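Beta-N-acetylhexosaminidase (Bacteroides fragilis, PDB 4PYS) probably releases terminal N-acetylhexosamine residues from glycans by hydrolysis of beta-glycosidic bonds. Local coordinates at residues G79-V84 / C121-D126; S65-K70 / E87-E92; K179-L184 / L267-N272; P238-F243 / N257-G262. All coordinates share one frame; numbering follows the deposited sequence.

Contact 1 of 4, residues G79-V84 / C121-D126; sequences GYRIRV and CVEITD
Tyr80 and Asp126 pair side by side at one end of an antiparallel strand pair in the mixed sheet of the family 20 domain 2 region; the strand axes lie 4.7 Å apart with their directions at 170°. The phenol ring stands between backbone N and carbonyl carbon (chi1 65°), a placement that lays it alongside its partner: ring atom CZ of Tyr80 lies 3.3 Å from CB of Asp126. Ring and carboxylate planes are 77° apart. Tyr80 OH lies 2.7 Å from Asp126 OD2, a weak bond, and is also hydrogen-bonded with Ser105 OG; Asp126 OD1 is held by Gly16 and Trp462. On the same face Ile124 CG2 touches Tyr80 CE2 at 4.0 Å, and Val84 CG2 meets Val122 CG1 at the same separation.

The face of Arg81, Arg83, Glu123 and Thr125 is polar. Arg83 CG runs alongside Glu123 CG at 3.7 Å. Arg81 NE stays 4.0 Å from Glu123 OE2, beyond a salt bridge, and a water lying in the guanidinium plane accepts from NE, donates to that OE2 and bonds Thr125 OG1. Both arginines turn at chi3 and form salt bridges with Glu92, and Arg81 NH1 also with Asp72.

Backbone bonds join Tyr80–Asp126, Ile82–Ile124 and Val84–Val122, two to each. The chemistry is thus two-sided: one face apolar but for a polar cluster at its end, the other charged and partly water-bridged, where the carboxylates probably offset the arginines.

Contact 2 of 4, residues S65-K70 / E87-E92; sequences SHISWK and ERIIVE
Trp69 and Val91 lie side by side on one face of a parallel strand pair. Ring atom CE3 of Trp69 is 3.9 Å from Val91 CB, and methyl CG2 of Val91 sits over one ring face, displaced toward the rim. Ile67 CG2 touches the same face near its rim, 3.3 Å above the plane. Toward the start of the strands Ile67 CG1 meets Ile89 CD1 at 4.2 Å, and the two pairs make one apolar patch.

Four backbone bonds set this register, alternating as parallel strands require: Ile89 N to His66 O, Ser68 N to Ile89 O, Val91 N to Ser68 O and Lys70 N to Val91 O. The last is 2.8 Å long and nearly straight at 169°. The short strand axes are inclined at 17°.

A polar shell surrounds the start of the pair. One water donates to Ser65 OG and Ser68 OG and accepts from Arg88 NH2 at 2.8 Å, lying in the guanidinium plane. Arg88 reaches it by a bend at chi3 (70°), and its NH1 bonds Val63 O. Glu62 positions the serines, its carbonyl bonding Ser65 OG and its carboxylate Ser68 OG; that carboxylate also pairs with Lys70.

Outward, strand 31-35 flanks segment 65-70 and strand 80-84 flanks segment 87-92, placing this parallel pair inside the mixed sheet of the domain 2 region. Helix 96-109 packs on the apolar face through Ile103 against Trp69 and through Phe99 and Ala102 against Val91.

Contact 3 of 4, residues K179-L184 / L267-N272; sequences KRYPFL and LIFLKN
Tyr181 and Phe269 form the tight half of this contact, a face-to-face stack with ring centroids 3.8 Å apart and planes at 22°. The two side chains slide past each other in opposite directions, and CE2 of Phe269 sits 3.1 Å above the centre of the tyrosine ring. Phe269 reaches across because its CG lies trans to the backbone N, sending the ring away from its own helix. Leu184 arrives from the opposite direction, with its CD1 3.9 Å from Phe269 CZ, while Tyr237 and Leu240 also touch the phenylalanine. This half is the more buried one.

Toward solvent the contact turns polar and more exposed. Asn272 ND2 donates to Tyr181 OH at 2.9 Å; with an angle of 174° at the hydrogen and the acceptor practically in the amide plane, the bond is close to ideal and fixes the outer end of the tyrosine. The exposed Arg180 covers the other side: its CG lies over the tyrosine face opposite Phe269, and its guanidinium stacks on the Asn272 amide with planes 14° apart. Asn272 ND2 stands 3.0 Å above the centre of the guanidinium; ND2 and the arginine nitrogens are all donors, so none of these close pairs is a hydrogen bond. A water donates to Asn272 OD1 and has a weak, long link to Arg180 NH1.

Glu276, one turn farther along helix 264-280, accepts from the backbone N of Lys179 and of Arg180. The arrangement joins the loop leading into helix 183-186 to the side of helix 264-280, a face-to-face aromatic stack between loop and helix on the periphery of the family's catalytic TIM-barrel domain.

Contact 4 of 4, residues P238-F243 / N257-G262; sequences PRLGCF and NIFCAG
A zinc site of four cysteines unites these two loop segments, which provide Cys242 and Cys260; Cys301 and Cys304 complete it. The two cysteine sulfurs, SG of Cys242 and SG of Cys260, stand 4.0 Å apart, a spacing that suits two ligands of one tetrahedral metal and excludes a disulfide. Cys260 SG lies trans to its backbone N (chi1 179°), whereas Cys242 SG lies beside its own N (chi1 -47°), and from these different rotations both sulfurs converge on the metal.

A backbone bond accompanies this approach. Cys260 N donates to Leu240 O at 3.1 Å, nearly straight at 173° and in the carbonyl plane, and the same oxygen also accepts from Thr266 OG1. Cys260 CB then packs 3.8 Å from the amide N of Cys242. Within segment 238-243, Gly241 N bonds Pro238 O, closing the short 3-10 turn just before the first ligand.

On the side remote from zinc, Leu240 and Phe259 lie alongside one another, with CD1 of Leu240 3.8 Å from CE1 of Phe259. Helix 264-280 abuts both, through Phe269 and Leu270 respectively. Two cysteines from this loop region join a CxxC pair at the start of helix 302-310, and such four-cysteine coordination is consistent with a structural rather than catalytic zinc.

From the N terminus, contact 2 opens first at 65-70 and contact 1 at 79-84; contact 2 closes at 87-92 and contact 1 at 121-126, so the two cross. Both belong to one mixed sheet, in which strands 80-84 and 89-93 are neighbours, and together they order four strands as 67-71, 89-93, 80-84, 117-126. In the catalytic domain, contact 3 spans the long excursion from 179-184 to 267-272. Contact 4 closes a shorter loop within that excursion, and Leu240 CD2 packs 3.4 Å from Phe269 CG where the two meet. Centres of contacts 1 and 4 lie about 55 Å apart, on opposite sides of the chain's centre.

Contact 1 of 4, residues G79-V84 / C121-D126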
loop_
_atom_site.group_PDB
_atom_site.type_symbol
_atom_site.label_atom_id
_atom_site.label_comp_id
_atom_site.label_asym_id
_atom_site.label_seq_id
_atom_site.Cartn_x
_atom_site.Cartn_y
_atom_site.Cartn_z
ATOM N N GLY A 79 -15.161 -4.267 10.193
ATOM C CA GLY A 79 -16.518 -3.878 9.831
ATOM C C GLY A 79 -17.086 -2.811 10.745
ATOM O O GLY A 79 -16.608 -2.623 11.860
ATOM N N TYR A 80 -18.114 -2.106 10.284
ATOM C CA TYR A 80 -18.754 -1.111 11.137
ATOM C C TYR A 80 -20.229 -0.999 10.791
ATOM O O TYR A 80 -20.678 -1.493 9.747
ATOM C CB TYR A 80 -18.065 0.254 10.986
ATOM C CG TYR A 80 -18.226 0.829 9.603
ATOM C CD1 TYR A 80 -17.312 0.542 8.595
ATOM C CD2 TYR A 80 -19.303 1.657 9.301
ATOM C CE1 TYR A 80 -17.481 1.056 7.311
ATOM C CE2 TYR A 80 -19.479 2.168 8.027
ATOM C CZ TYR A 80 -18.562 1.871 7.043
ATOM O OH TYR A 80 -18.751 2.381 5.777
ATOM N N ARG A 81 -20.980 -0.356 11.678
ATOM C CA ARG A 81 -22.357 0.003 11.386
ATOM C C ARG A 81 -22.530 1.448 11.820
ATOM O O ARG A 81 -22.024 1.854 12.875
ATOM C CB ARG A 81 -23.326 -0.909 12.152
ATOM C CG ARG A 81 -24.803 -0.620 11.893
ATOM C CD ARG A 81 -25.706 -1.489 12.772
ATOM N NE ARG A 81 -25.478 -2.919 12.551
ATOM C CZ ARG A 81 -24.771 -3.700 13.366
ATOM N NH1 ARG A 81 -24.233 -3.204 14.474
ATOM N NH2 ARG A 81 -24.601 -4.985 13.079
ATOM N N ILE A 82 -23.211 2.228 10.990
ATOM C CA ILE A 82 -23.549 3.605 11.340
ATOM C C ILE A 82 -25.054 3.729 11.306
ATOM O O ILE A 82 -25.670 3.345 10.313
ATOM C CB ILE A 82 -22.981 4.608 10.322
ATOM C CG1 ILE A 82 -21.445 4.605 10.323
ATOM C CG2 ILE A 82 -23.488 6.014 10.631
ATOM C CD1 ILE A 82 -20.821 5.474 9.208
ATOM N N ARG A 83 -25.658 4.240 12.378
ATOM C CA ARG A 83 -27.072 4.601 12.342
ATOM C C ARG A 83 -27.189 6.080 12.629
ATOM O O ARG A 83 -26.794 6.538 13.705
ATOM C CB ARG A 83 -27.889 3.811 13.368
ATOM C CG ARG A 83 -28.110 2.359 12.993
ATOM C CD ARG A 83 -28.760 1.602 14.145
ATOM N NE ARG A 83 -27.769 1.241 15.157
ATOM C CZ ARG A 83 -28.077 0.902 16.402
ATOM N NH1 ARG A 83 -29.349 0.896 16.787
ATOM N NH2 ARG A 83 -27.118 0.580 17.262
ATOM N N VAL A 84 -27.699 6.829 11.656
ATOM C CA VAL A 84 -28.016 8.239 11.860
ATOM C C VAL A 84 -29.523 8.357 12.016
ATOM O O VAL A 84 -30.267 7.969 11.114
ATOM C CB VAL A 84 -27.562 9.101 10.658
ATOM C CG1 VAL A 84 -27.971 10.562 10.855
ATOM C CG2 VAL A 84 -26.057 8.996 10.456
ATOM N N CYS A 121 -30.535 10.799 7.466
ATOM C CA CYS A 121 -30.753 9.601 8.267
ATOM C C CYS A 121 -30.513 8.351 7.427
ATOM O O CYS A 121 -30.823 8.322 6.230
ATOM C CB CYS A 121 -32.149 9.613 8.881
ATOM S SG CYS A 121 -32.361 10.974 10.052
ATOM N N VAL A 122 -29.939 7.328 8.051
ATOM C CA VAL A 122 -29.448 6.177 7.302
ATOM C C VAL A 122 -29.019 5.073 8.258
ATOM O O VAL A 122 -28.725 5.328 9.428
ATOM C CB VAL A 122 -28.240 6.583 6.416
ATOM C CG1 VAL A 122 -26.992 6.810 7.265
ATOM C CG2 VAL A 122 -27.959 5.536 5.342
ATOM N N GLU A 123 -29.026 3.838 7.771
ATOM C CA GLU A 123 -28.259 2.782 8.412
ATOM C C GLU A 123 -27.301 2.196 7.386
ATOM O O GLU A 123 -27.715 1.749 6.312
ATOM C CB GLU A 123 -29.170 1.697 8.995
ATOM C CG GLU A 123 -28.399 0.591 9.708
ATOM C CD GLU A 123 -29.302 -0.335 10.511
ATOM O OE1 GLU A 123 -30.465 0.035 10.781
ATOM O OE2 GLU A 123 -28.836 -1.433 10.869
ATOM N N ILE A 124 -26.016 2.230 7.713
ATOM C CA ILE A 124 -24.978 1.697 6.844
ATOM C C ILE A 124 -24.316 0.544 7.579
ATOM O O ILE A 124 -23.929 0.694 8.740
ATOM C CB ILE A 124 -23.916 2.769 6.570
ATOM C CG1 ILE A 124 -24.537 3.958 5.835
ATOM C CG2 ILE A 124 -22.770 2.192 5.749
ATOM C CD1 ILE A 124 -23.636 5.191 5.827
ATOM N N THR A 125 -24.217 -0.606 6.916
ATOM C CA THR A 125 -23.526 -1.763 7.472
ATOM C C THR A 125 -22.484 -2.160 6.452
ATOM O O THR A 125 -22.813 -2.336 5.266
ATOM C CB THR A 125 -24.490 -2.943 7.687
ATOM O OG1 THR A 125 -25.638 -2.489 8.420
ATOM C CG2 THR A 125 -23.797 -4.046 8.470
ATOM N N ASP A 126 -21.232 -2.303 6.877
ATOM C CA ASP A 126 -20.156 -2.311 5.883
ATOM C C ASP A 126 -18.929 -3.077 6.404
ATOM O O ASP A 126 -18.629 -3.064 7.601
ATOM C CB ASP A 126 -19.795 -0.854 5.552
ATOM C CG ASP A 126 -19.051 -0.704 4.247
ATOM O OD1 ASP A 126 -19.100 -1.645 3.411
ATOM O OD2 ASP A 126 -18.447 0.384 4.049
HETATM O O HOH W 1 -27.052 -3.772 10.126
#

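Contact 2 of 4, residues S65-K70 / E87-E92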
loop_
_atom_site.group_PDB
_atom_site.type_symbol
_atom_site.label_atom_id
_atom_site.label_comp_id
_atom_site.label_asym_id
_atom_site.label_seq_id
_atom_site.Cartn_x
_atom_site.Cartn_y
_atom_site.Cartn_z
ATOM N N SER A 65 -25.528 12.084 24.655
ATOM C CA SER A 65 -24.587 12.320 23.563
ATOM C C SER A 65 -25.290 12.438 22.204
ATOM O O SER A 65 -26.402 11.934 22.025
ATOM C CB SER A 65 -23.523 11.218 23.524
ATOM O OG SER A 65 -24.036 10.010 22.976
ATOM N N HIS A 66 -24.644 13.140 21.276
ATOM C CA HIS A 66 -25.080 13.261 19.885
ATOM C C HIS A 66 -24.483 12.129 19.058
ATOM O O HIS A 66 -25.063 11.693 18.059
ATOM C CB HIS A 66 -24.570 14.572 19.266
ATOM C CG HIS A 66 -25.122 15.814 19.893
ATOM N ND1 HIS A 66 -24.322 16.757 20.502
ATOM C CD2 HIS A 66 -26.391 16.285 19.981
ATOM C CE1 HIS A 66 -25.073 17.746 20.953
ATOM N NE2 HIS A 66 -26.333 17.483 20.649
ATOM N N ILE A 67 -23.288 11.697 19.444
ATOM C CA ILE A 67 -22.604 10.611 18.750
ATOM C C ILE A 67 -22.050 9.639 19.772
ATOM O O ILE A 67 -21.377 10.052 20.711
ATOM C CB ILE A 67 -21.422 11.125 17.902
ATOM C CG1 ILE A 67 -21.886 12.207 16.925
ATOM C CG2 ILE A 67 -20.770 9.966 17.161
ATOM C CD1 ILE A 67 -20.744 12.794 16.073
ATOM N N SER A 68 -22.344 8.351 19.614
ATOM C CA SER A 68 -21.722 7.353 20.475
ATOM C C SER A 68 -20.918 6.344 19.671
ATOM O O SER A 68 -21.233 6.037 18.515
ATOM C CB SER A 68 -22.729 6.661 21.401
ATOM O OG SER A 68 -23.880 6.247 20.707
ATOM N N TRP A 69 -19.851 5.862 20.288
ATOM C CA TRP A 69 -18.912 4.961 19.640
ATOM C C TRP A 69 -18.934 3.672 20.442
ATOM O O TRP A 69 -18.451 3.636 21.576
ATOM C CB TRP A 69 -17.518 5.590 19.665
ATOM C CG TRP A 69 -17.480 6.945 18.998
ATOM C CD1 TRP A 69 -17.770 8.153 19.573
ATOM C CD2 TRP A 69 -17.148 7.222 17.629
ATOM N NE1 TRP A 69 -17.636 9.161 18.644
ATOM C CE2 TRP A 69 -17.259 8.614 17.443
ATOM C CE3 TRP A 69 -16.773 6.425 16.541
ATOM C CZ2 TRP A 69 -16.989 9.229 16.210
ATOM C CZ3 TRP A 69 -16.508 7.038 15.312
ATOM C CH2 TRP A 69 -16.619 8.422 15.159
ATOM N N LYS A 70 -19.533 2.628 19.874
ATOM C CA LYS A 70 -19.816 1.417 20.638
ATOM C C LYS A 70 -19.185 0.194 19.996
ATOM O O LYS A 70 -19.034 0.129 18.789
ATOM C CB LYS A 70 -21.329 1.200 20.739
ATOM C CG LYS A 70 -22.098 2.406 21.265
ATOM C CD LYS A 70 -22.323 2.328 22.748
ATOM C CE LYS A 70 -23.493 1.400 23.046
ATOM N NZ LYS A 70 -23.953 1.552 24.422
ATOM N N GLU A 87 -32.123 12.123 16.102
ATOM C CA GLU A 87 -31.640 12.499 17.432
ATOM C C GLU A 87 -30.146 12.283 17.665
ATOM O O GLU A 87 -29.526 13.018 18.430
ATOM C CB GLU A 87 -32.437 11.773 18.521
ATOM N N ARG A 88 -29.558 11.282 17.014
ATOM C CA ARG A 88 -28.177 10.921 17.321
ATOM C C ARG A 88 -27.545 10.070 16.232
ATOM O O ARG A 88 -28.221 9.623 15.305
ATOM C CB ARG A 88 -28.132 10.138 18.637
ATOM C CG ARG A 88 -28.814 8.774 18.540
ATOM C CD ARG A 88 -28.756 7.990 19.843
ATOM N NE ARG A 88 -29.596 8.567 20.887
ATOM C CZ ARG A 88 -29.122 9.227 21.937
ATOM N NH1 ARG A 88 -29.947 9.715 22.846
ATOM N NH2 ARG A 88 -27.815 9.389 22.080
ATOM N N ILE A 89 -26.233 9.874 16.351
ATOM C CA ILE A 89 -25.516 8.903 15.546
ATOM C C ILE A 89 -24.988 7.829 16.473
ATOM O O ILE A 89 -24.423 8.132 17.526
ATOM C CB ILE A 89 -24.304 9.522 14.835
ATOM C CG1 ILE A 89 -24.727 10.738 14.027
ATOM C CG2 ILE A 89 -23.626 8.489 13.937
ATOM C CD1 ILE A 89 -23.600 11.362 13.218
ATOM N N ILE A 90 -25.200 6.578 16.098
ATOM C CA ILE A 90 -24.577 5.469 16.800
ATOM C C ILE A 90 -23.625 4.794 15.846
ATOM O O ILE A 90 -24.039 4.301 14.792
ATOM C CB ILE A 90 -25.609 4.454 17.263
ATOM C CG1 ILE A 90 -26.591 5.126 18.220
ATOM C CG2 ILE A 90 -24.933 3.280 17.974
ATOM C CD1 ILE A 90 -27.755 4.271 18.544
ATOM N N VAL A 91 -22.347 4.782 16.206
ATOM C CA VAL A 91 -21.339 4.121 15.391
ATOM C C VAL A 91 -20.891 2.876 16.131
ATOM O O VAL A 91 -20.505 2.945 17.299
ATOM C CB VAL A 91 -20.107 5.016 15.166
ATOM C CG1 VAL A 91 -19.112 4.315 14.240
ATOM C CG2 VAL A 91 -20.516 6.361 14.576
ATOM N N GLU A 92 -20.952 1.733 15.459
ATOM C CA GLU A 92 -20.499 0.484 16.062
ATOM C C GLU A 92 -19.391 -0.131 15.232
ATOM O O GLU A 92 -19.412 -0.029 14.007
ATOM C CB GLU A 92 -21.647 -0.514 16.173
ATOM C CG GLU A 92 -22.733 -0.075 17.119
ATOM C CD GLU A 92 -23.964 -0.925 16.983
ATOM O OE1 GLU A 92 -24.681 -0.793 15.967
ATOM O OE2 GLU A 92 -24.199 -1.731 17.895
HETATM O O HOH W 2 -25.482 8.845 20.693
#

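Contact 3 of 4, residues K179-L184 / L267-N272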
loop_
_atom_site.group_PDB
_atom_site.type_symbol
_atom_site.label_atom_id
_atom_site.label_comp_id
_atom_site.label_asym_id
_atom_site.label_seq_id
_atom_site.Cartn_x
_atom_site.Cartn_y
_atom_site.Cartn_z
ATOM N N LYS A 179 21.114 3.057 11.236
ATOM C CA LYS A 179 22.125 3.689 12.083
ATOM C C LYS A 179 23.451 2.936 12.058
ATOM O O LYS A 179 24.525 3.544 12.120
ATOM C CB LYS A 179 21.628 3.789 13.529
ATOM C CG LYS A 179 20.388 4.655 13.730
ATOM C CD LYS A 179 20.697 6.110 13.469
ATOM C CE LYS A 179 19.636 7.017 14.076
ATOM N NZ LYS A 179 19.975 8.451 13.855
ATOM N N ARG A 180 23.366 1.615 11.965
ATOM C CA ARG A 180 24.559 0.773 12.002
ATOM C C ARG A 180 25.412 0.959 10.752
ATOM O O ARG A 180 26.623 0.765 10.786
ATOM C CB ARG A 180 24.171 -0.699 12.147
ATOM C CG ARG A 180 25.350 -1.587 12.499
ATOM C CD ARG A 180 25.095 -3.027 12.131
ATOM N NE ARG A 180 26.299 -3.829 12.338
ATOM C CZ ARG A 180 26.413 -4.758 13.279
ATOM N NH1 ARG A 180 25.381 -5.005 14.083
ATOM N NH2 ARG A 180 27.541 -5.452 13.401
ATOM N N TYR A 181 24.764 1.329 9.651
ATOM C CA TYR A 181 25.458 1.525 8.389
ATOM C C TYR A 181 25.060 2.867 7.780
ATOM O O TYR A 181 24.223 2.923 6.868
ATOM C CB TYR A 181 25.159 0.377 7.420
ATOM C CG TYR A 181 25.509 -1.003 7.946
ATOM C CD1 TYR A 181 26.827 -1.360 8.201
ATOM C CD2 TYR A 181 24.517 -1.955 8.164
ATOM C CE1 TYR A 181 27.151 -2.626 8.668
ATOM C CE2 TYR A 181 24.827 -3.221 8.629
ATOM C CZ TYR A 181 26.145 -3.549 8.886
ATOM O OH TYR A 181 26.454 -4.808 9.349
ATOM N N PRO A 182 25.651 3.955 8.301
ATOM C CA PRO A 182 25.303 5.333 7.932
ATOM C C PRO A 182 25.457 5.624 6.444
ATOM O O PRO A 182 24.703 6.446 5.926
ATOM C CB PRO A 182 26.298 6.173 8.738
ATOM C CG PRO A 182 26.665 5.317 9.899
ATOM C CD PRO A 182 26.680 3.916 9.357
ATOM N N PHE A 183 26.389 4.963 5.769
ATOM C CA PHE A 183 26.643 5.248 4.360
ATOM C C PHE A 183 25.480 4.850 3.450
ATOM O O PHE A 183 25.383 5.345 2.328
ATOM C CB PHE A 183 27.923 4.568 3.881
ATOM C CG PHE A 183 29.188 5.158 4.469
ATOM C CD1 PHE A 183 29.175 6.411 5.070
ATOM C CD2 PHE A 183 30.377 4.456 4.420
ATOM C CE1 PHE A 183 30.333 6.960 5.614
ATOM C CE2 PHE A 183 31.550 4.996 4.962
ATOM C CZ PHE A 183 31.522 6.248 5.559
ATOM N N LEU A 184 24.617 3.949 3.914
ATOM C CA LEU A 184 23.496 3.510 3.080
ATOM C C LEU A 184 22.660 4.713 2.653
ATOM O O LEU A 184 22.234 4.789 1.509
ATOM C CB LEU A 184 22.633 2.451 3.779
ATOM C CG LEU A 184 23.208 1.035 3.877
ATOM C CD1 LEU A 184 22.300 0.158 4.720
ATOM C CD2 LEU A 184 23.421 0.430 2.500
ATOM N N LEU A 267 25.211 -11.654 4.198
ATOM C CA LEU A 267 24.020 -12.114 4.912
ATOM C C LEU A 267 23.918 -11.463 6.288
ATOM O O LEU A 267 22.861 -10.964 6.669
ATOM C CB LEU A 267 24.003 -13.641 5.037
ATOM C CG LEU A 267 23.187 -14.349 3.951
ATOM C CD1 LEU A 267 23.864 -14.221 2.592
ATOM C CD2 LEU A 267 22.938 -15.809 4.300
ATOM N N ILE A 268 25.031 -11.463 7.021
ATOM C CA ILE A 268 25.090 -10.805 8.321
ATOM C C ILE A 268 24.750 -9.312 8.222
ATOM O O ILE A 268 24.000 -8.786 9.047
ATOM C CB ILE A 268 26.467 -11.033 8.993
ATOM C CG1 ILE A 268 26.600 -12.498 9.425
ATOM C CG2 ILE A 268 26.650 -10.114 10.188
ATOM C CD1 ILE A 268 28.028 -12.977 9.556
ATOM N N PHE A 269 25.284 -8.644 7.203
ATOM C CA PHE A 269 24.962 -7.244 6.946
ATOM C C PHE A 269 23.459 -7.063 6.770
ATOM O O PHE A 269 22.845 -6.189 7.385
ATOM C CB PHE A 269 25.684 -6.764 5.680
ATOM C CG PHE A 269 25.472 -5.297 5.361
ATOM C CD1 PHE A 269 24.323 -4.865 4.710
ATOM C CD2 PHE A 269 26.448 -4.357 5.677
ATOM C CE1 PHE A 269 24.135 -3.522 4.408
ATOM C CE2 PHE A 269 26.271 -3.012 5.370
ATOM C CZ PHE A 269 25.116 -2.593 4.741
ATOM N N LEU A 270 22.871 -7.888 5.915
ATOM C CA LEU A 270 21.460 -7.729 5.586
ATOM C C LEU A 270 20.571 -8.076 6.786
ATOM O O LEU A 270 19.529 -7.451 6.999
ATOM C CB LEU A 270 21.112 -8.546 4.342
ATOM C CG LEU A 270 21.773 -7.999 3.071
ATOM C CD1 LEU A 270 21.582 -8.925 1.895
ATOM C CD2 LEU A 270 21.234 -6.618 2.739
ATOM N N LYS A 271 20.999 -9.050 7.581
ATOM C CA LYS A 271 20.300 -9.363 8.824
ATOM C C LYS A 271 20.340 -8.175 9.791
ATOM O O LYS A 271 19.324 -7.831 10.401
ATOM C CB LYS A 271 20.885 -10.616 9.479
ATOM C CG LYS A 271 20.485 -11.908 8.771
ATOM C CD LYS A 271 21.134 -13.123 9.422
ATOM C CE LYS A 271 20.667 -14.427 8.774
ATOM N NZ LYS A 271 21.479 -15.613 9.214
ATOM N N ASN A 272 21.507 -7.546 9.921
ATOM C CA ASN A 272 21.634 -6.348 10.749
ATOM C C ASN A 272 20.694 -5.239 10.277
ATOM O O ASN A 272 20.090 -4.533 11.091
ATOM C CB ASN A 272 23.085 -5.859 10.779
ATOM C CG ASN A 272 24.009 -6.816 11.528
ATOM O OD1 ASN A 272 23.558 -7.617 12.346
ATOM N ND2 ASN A 272 25.307 -6.736 11.247
HETATM O O HOH W 3 24.714 -8.179 15.089
#

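Contact 4 of 4, residues P238-F243 / N257-G262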
loop_
_atom_site.group_PDB
_atom_site.type_symbol
_atom_site.label_atom_id
_atom_site.label_comp_id
_atom_site.label_asym_id
_atom_site.label_seq_id
_atom_site.Cartn_x
_atom_site.Cartn_y
_atom_site.Cartn_z
ATOM N N PRO A 238 30.942 -1.250 -0.922
ATOM C CA PRO A 238 31.345 -2.092 -2.056
ATOM C C PRO A 238 31.709 -3.520 -1.649
ATOM O O PRO A 238 31.650 -4.425 -2.483
ATOM C CB PRO A 238 32.590 -1.378 -2.597
ATOM C CG PRO A 238 32.494 0.017 -2.096
ATOM C CD PRO A 238 31.838 -0.092 -0.755
ATOM N N ARG A 239 32.082 -3.714 -0.386
ATOM C CA ARG A 239 32.440 -5.036 0.126
ATOM C C ARG A 239 31.228 -5.961 0.276
ATOM O O ARG A 239 31.374 -7.156 0.528
ATOM C CB ARG A 239 33.185 -4.907 1.456
ATOM C CG ARG A 239 34.581 -4.316 1.319
ATOM C CD ARG A 239 35.298 -4.255 2.661
ATOM N NE ARG A 239 36.708 -3.912 2.500
ATOM C CZ ARG A 239 37.662 -4.795 2.218
ATOM N NH1 ARG A 239 37.358 -6.078 2.069
ATOM N NH2 ARG A 239 38.920 -4.399 2.082
ATOM N N LEU A 240 30.034 -5.395 0.129
ATOM C CA LEU A 240 28.809 -6.183 0.102
ATOM C C LEU A 240 28.680 -6.915 -1.221
ATOM O O LEU A 240 27.929 -7.887 -1.339
ATOM C CB LEU A 240 27.594 -5.283 0.277
ATOM C CG LEU A 240 27.422 -4.676 1.658
ATOM C CD1 LEU A 240 26.124 -3.901 1.709
ATOM C CD2 LEU A 240 27.453 -5.781 2.696
ATOM N N GLY A 241 29.387 -6.411 -2.226
ATOM C CA GLY A 241 29.456 -7.074 -3.510
ATOM C C GLY A 241 30.490 -8.176 -3.437
ATOM O O GLY A 241 31.115 -8.381 -2.396
ATOM N N CYS A 242 30.674 -8.882 -4.545
ATOM C CA CYS A 242 31.610 -10.001 -4.598
ATOM C C CYS A 242 33.046 -9.559 -4.329
ATOM O O CYS A 242 33.871 -10.344 -3.854
ATOM C CB CYS A 242 31.510 -10.696 -5.955
ATOM S SG CYS A 242 29.802 -11.034 -6.468
ATOM N N PHE A 243 33.341 -8.299 -4.638
ATOM C CA PHE A 243 34.664 -7.731 -4.398
ATOM C C PHE A 243 34.557 -6.267 -3.975
ATOM O O PHE A 243 33.573 -5.593 -4.285
ATOM C CB PHE A 243 35.534 -7.839 -5.654
ATOM C CG PHE A 243 35.337 -9.115 -6.421
ATOM C CD1 PHE A 243 36.059 -10.254 -6.099
ATOM C CD2 PHE A 243 34.423 -9.176 -7.462
ATOM C CE1 PHE A 243 35.874 -11.429 -6.800
ATOM C CE2 PHE A 243 34.234 -10.348 -8.168
ATOM C CZ PHE A 243 34.960 -11.477 -7.836
ATOM N N ASN A 257 25.165 -5.772 -10.808
ATOM C CA ASN A 257 25.745 -5.664 -9.476
ATOM C C ASN A 257 24.706 -5.806 -8.376
ATOM O O ASN A 257 23.886 -4.915 -8.163
ATOM C CB ASN A 257 26.505 -4.347 -9.318
ATOM C CG ASN A 257 27.823 -4.351 -10.057
ATOM O OD1 ASN A 257 28.064 -3.512 -10.925
ATOM N ND2 ASN A 257 28.687 -5.300 -9.718
ATOM N N ILE A 258 24.753 -6.936 -7.681
ATOM C CA ILE A 258 23.800 -7.239 -6.623
ATOM C C ILE A 258 24.545 -7.666 -5.360
ATOM O O ILE A 258 25.765 -7.850 -5.387
ATOM C CB ILE A 258 22.824 -8.353 -7.061
ATOM C CG1 ILE A 258 23.556 -9.687 -7.225
ATOM C CG2 ILE A 258 22.118 -7.970 -8.366
ATOM C CD1 ILE A 258 22.748 -10.729 -7.972
ATOM N N PHE A 259 23.819 -7.803 -4.254
ATOM C CA PHE A 259 24.421 -8.302 -3.021
ATOM C C PHE A 259 24.957 -9.712 -3.253
ATOM O O PHE A 259 24.289 -10.542 -3.868
ATOM C CB PHE A 259 23.401 -8.321 -1.878
ATOM C CG PHE A 259 22.894 -6.961 -1.485
ATOM C CD1 PHE A 259 23.774 -5.975 -1.047
ATOM C CD2 PHE A 259 21.533 -6.678 -1.524
ATOM C CE1 PHE A 259 23.306 -4.722 -0.675
ATOM C CE2 PHE A 259 21.052 -5.432 -1.153
ATOM C CZ PHE A 259 21.940 -4.448 -0.727
ATOM N N CYS A 260 26.165 -9.977 -2.771
ATOM C CA CYS A 260 26.767 -11.293 -2.931
ATOM C C CYS A 260 26.207 -12.285 -1.908
ATOM O O CYS A 260 26.488 -12.176 -0.716
ATOM C CB CYS A 260 28.284 -11.185 -2.787
ATOM S SG CYS A 260 29.158 -12.747 -2.942
ATOM N N ALA A 261 25.422 -13.256 -2.368
ATOM C CA ALA A 261 24.873 -14.271 -1.470
ATOM C C ALA A 261 25.965 -15.203 -0.940
ATOM O O ALA A 261 25.765 -15.912 0.046
ATOM C CB ALA A 261 23.789 -15.073 -2.172
ATOM N N GLY A 262 27.118 -15.194 -1.599
ATOM C CA GLY A 262 28.214 -16.071 -1.230
ATOM C C GLY A 262 28.965 -15.661 0.023
ATOM O O GLY A 262 29.618 -16.490 0.665
#